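Local coordinates for protein PAN2-PAN3 deadenylation complex catalytic subunit pan2 (Neurospora crassa, PDB 4CZW) that probably serves as the catalytic subunit of the PAN deadenylation complex, shortening the poly(A) tails of mRNA with its exonuclease domain, at residues 99-104 and 556-561. Sequence-based numbering, arbitrary orientation.
Sequences SCHATN and RVINIQ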
ATOM      1  N   SER A  99      -7.066   9.103   7.871  1.00 38.58           N
ATOM      2  CA  SER A  99      -5.828   8.331   7.928  1.00 39.97           C
ATOM      3  C   SER A  99      -6.020   6.834   7.701  1.00 45.81           C
ATOM      4  O   SER A  99      -7.067   6.268   8.013  1.00 48.79           O
ATOM      5  CB  SER A  99      -5.136   8.548   9.277  1.00 41.08           C
ATOM      6  OG  SER A  99      -5.879   7.966  10.334  1.00 45.40           O
ATOM      7  N   CYS A 100      -4.986   6.208   7.149  1.00 44.25           N
ATOM      8  CA  CYS A 100      -4.920   4.759   7.023  1.00 28.99           C
ATOM      9  C   CYS A 100      -3.640   4.270   7.689  1.00 43.81           C
ATOM     10  O   CYS A 100      -2.882   5.066   8.241  1.00 39.71           O
ATOM     11  CB  CYS A 100      -4.959   4.330   5.553  1.00 33.77           C
ATOM     12  SG  CYS A 100      -6.489   4.732   4.678  1.00 46.61           S
ATOM     13  N   HIS A 101      -3.401   2.963   7.642  1.00 42.87           N
ATOM     14  CA  HIS A 101      -2.145   2.410   8.132  1.00 34.45           C
ATOM     15  C   HIS A 101      -1.822   1.102   7.418  1.00 45.29           C
ATOM     16  O   HIS A 101      -2.721   0.351   7.040  1.00 43.18           O
ATOM     17  CB  HIS A 101      -2.192   2.201   9.650  1.00 31.88           C
ATOM     18  CG  HIS A 101      -3.132   1.123  10.092  1.00 42.54           C
ATOM     19  ND1 HIS A 101      -2.708  -0.151  10.404  1.00 43.40           N
ATOM     20  CD2 HIS A 101      -4.473   1.133  10.283  1.00 42.46           C
ATOM     21  CE1 HIS A 101      -3.748  -0.881  10.766  1.00 42.70           C
ATOM     22  NE2 HIS A 101      -4.830  -0.128  10.701  1.00 44.21           N
ATOM     23  N   ALA A 102      -0.533   0.841   7.228  1.00 44.70           N
ATOM     24  CA  ALA A 102      -0.089  -0.328   6.479  1.00 46.52           C
ATOM     25  C   ALA A 102       0.584  -1.354   7.385  1.00 48.68           C
ATOM     26  O   ALA A 102       1.683  -1.822   7.091  1.00 56.90           O
ATOM     27  CB  ALA A 102       0.855   0.090   5.362  1.00 43.17           C
ATOM     28  N   THR A 103      -0.085  -1.702   8.479  1.00 48.25           N
ATOM     29  CA  THR A 103       0.462  -2.638   9.457  1.00 46.34           C
ATOM     30  C   THR A 103       0.716  -4.021   8.863  1.00 45.22           C
ATOM     31  O   THR A 103       1.813  -4.565   8.991  1.00 47.46           O
ATOM     32  CB  THR A 103      -0.475  -2.784  10.672  1.00 40.98           C
ATOM     33  OG1 THR A 103      -0.577  -1.528  11.354  1.00 51.94           O
ATOM     34  CG2 THR A 103       0.059  -3.830  11.634  1.00 35.95           C
ATOM     35  N   ASN A 104      -0.300  -4.583   8.214  1.00 42.91           N
ATOM     36  CA  ASN A 104      -0.199  -5.917   7.627  1.00 49.79           C
ATOM     37  C   ASN A 104       0.917  -6.030   6.593  1.00 52.82           C
ATOM     38  O   ASN A 104       1.571  -7.067   6.483  1.00 47.55           O
ATOM     39  CB  ASN A 104      -1.527  -6.320   6.981  1.00 37.18           C
ATOM     40  CG  ASN A 104      -2.638  -6.515   7.994  1.00 41.07           C
ATOM     41  OD1 ASN A 104      -2.407  -6.493   9.202  1.00 44.55           O
ATOM     42  ND2 ASN A 104      -3.854  -6.723   7.501  1.00 36.32           N
ATOM     43  N   ARG A 556      -9.819  -1.805  12.195  1.00 37.24           N
ATOM     44  CA  ARG A 556      -8.503  -1.222  12.428  1.00 39.75           C
ATOM     45  C   ARG A 556      -7.437  -2.295  12.628  1.00 48.48           C
ATOM     46  O   ARG A 556      -6.345  -2.210  12.066  1.00 50.59           O
ATOM     47  CB  ARG A 556      -8.543  -0.286  13.636  1.00 30.56           C
ATOM     48  CG  ARG A 556      -7.174   0.052  14.196  1.00 42.29           C
ATOM     49  CD  ARG A 556      -7.240   1.244  15.128  1.00 38.98           C
ATOM     50  NE  ARG A 556      -7.464   2.488  14.398  1.00 51.84           N
ATOM     51  CZ  ARG A 556      -6.490   3.252  13.914  1.00 48.18           C
ATOM     52  NH1 ARG A 556      -5.223   2.901  14.085  1.00 48.58           N
ATOM     53  NH2 ARG A 556      -6.783   4.368  13.261  1.00 35.85           N
ATOM     54  N   VAL A 557      -7.758  -3.304  13.430  1.00 42.66           N
ATOM     55  CA  VAL A 557      -6.825  -4.392  13.702  1.00 45.55           C
ATOM     56  C   VAL A 557      -6.775  -5.360  12.520  1.00 33.74           C
ATOM     57  O   VAL A 557      -5.729  -5.937  12.220  1.00 39.37           O
ATOM     58  CB  VAL A 557      -7.203  -5.142  14.993  1.00 48.80           C
ATOM     59  CG1 VAL A 557      -6.186  -6.229  15.303  1.00 41.88           C
ATOM     60  CG2 VAL A 557      -7.300  -4.163  16.150  1.00 37.05           C
ATOM     61  N   ILE A 558      -7.908  -5.521  11.842  1.00 38.60           N
ATOM     62  CA  ILE A 558      -7.958  -6.281  10.597  1.00 38.49           C
ATOM     63  C   ILE A 558      -7.121  -5.561   9.537  1.00 44.18           C
ATOM     64  O   ILE A 558      -6.589  -6.187   8.615  1.00 45.20           O
ATOM     65  CB  ILE A 558      -9.418  -6.467  10.104  1.00 41.77           C
ATOM     66  CG1 ILE A 558     -10.197  -7.368  11.063  1.00 42.23           C
ATOM     67  CG2 ILE A 558      -9.466  -7.064   8.705  1.00 29.96           C
ATOM     68  CD1 ILE A 558     -11.647  -7.562  10.674  1.00 35.79           C
ATOM     69  N   ASN A 559      -6.990  -4.246   9.707  1.00 43.99           N
ATOM     70  CA  ASN A 559      -6.278  -3.368   8.776  1.00 45.45           C
ATOM     71  C   ASN A 559      -6.983  -3.333   7.425  1.00 44.56           C
ATOM     72  O   ASN A 559      -6.429  -3.748   6.407  1.00 41.74           O
ATOM     73  CB  ASN A 559      -4.817  -3.804   8.612  1.00 40.08           C
ATOM     74  CG  ASN A 559      -3.933  -2.706   8.049  1.00 39.11           C
ATOM     75  OD1 ASN A 559      -2.715  -2.862   7.963  1.00 46.00           O
ATOM     76  ND2 ASN A 559      -4.538  -1.583   7.678  1.00 42.80           N
ATOM     77  N   ILE A 560      -8.213  -2.828   7.432  1.00 40.60           N
ATOM     78  CA  ILE A 560      -9.017  -2.737   6.222  1.00 37.31           C
ATOM     79  C   ILE A 560      -9.916  -1.502   6.287  1.00 43.08           C
ATOM     80  O   ILE A 560     -10.194  -0.983   7.370  1.00 45.02           O
ATOM     81  CB  ILE A 560      -9.874  -4.008   6.022  1.00 35.62           C
ATOM     82  CG1 ILE A 560     -10.296  -4.158   4.558  1.00 41.02           C
ATOM     83  CG2 ILE A 560     -11.081  -4.001   6.951  1.00 39.83           C
ATOM     84  CD1 ILE A 560     -11.042  -5.438   4.271  1.00 41.18           C
ATOM     85  N   GLN A 561     -10.347  -1.023   5.125  1.00 44.14           N
ATOM     86  CA  GLN A 561     -11.243   0.124   5.047  1.00 39.47           C
ATOM     87  C   GLN A 561     -12.557  -0.267   4.381  1.00 46.70           C
ATOM     88  O   GLN A 561     -12.567  -0.774   3.259  1.00 46.95           O
ATOM     89  CB  GLN A 561     -10.584   1.275   4.284  1.00 38.93           C
ATOM     90  CG  GLN A 561      -9.409   1.918   5.008  1.00 43.88           C
ATOM     91  CD  GLN A 561      -9.844   2.859   6.116  1.00 45.56           C
ATOM     92  OE1 GLN A 561     -10.991   3.305   6.155  1.00 48.13           O
ATOM     93  NE2 GLN A 561      -8.925   3.166   7.024  1.00 45.10           N
TER
HETATM   94  O   HOH W   1      -6.151   1.683   7.055  1.00 42.88           O
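A Schellman motif closing the exonuclease helix 551-558, with a weak Asn559 N to Arg556 O bond (3.2 Å), puts Asn559, its C-prime residue with positive phi, against His101 and Asn104 of the pseudo-UCH domain. With CG anti to the backbone N (chi1 -161°), the Asn559 amide reaches the start of helix 103-109. Its ND2 donates to His101 O at 2.7 Å, nearly straight at 163°. OD1 accepts from Asn104 N at 3.0 Å in the carbonyl plane. The same amide lies nearly parallel (6°) to the His101 ring against one face, ND2 3.2 Å from the ring plane and displaced from its centre. At the ring edge, His101 NE2 bonds weakly to Arg556 O (2.9 Å), and ND1 is hydrogen-bonded to Thr103 OG1, which helps fix the ring's rotation. Asn104 and Asn559 run past one another in opposite directions, amides steeply inclined, and Asn104 ND2 donates to Ile558 O at 3.0 Å. The Arg556 guanidinium, with His101 CD2 over one face, salt-bridges to Glu42. Replacing Asn559 by an alanine is likely to leave His101 O and Asn104 N without these partners. A side-chain amide bridging a carbonyl just before an N-cap and a first-turn N-H here joins pseudo-UCH scaffold to RNase H-like exonuclease fold.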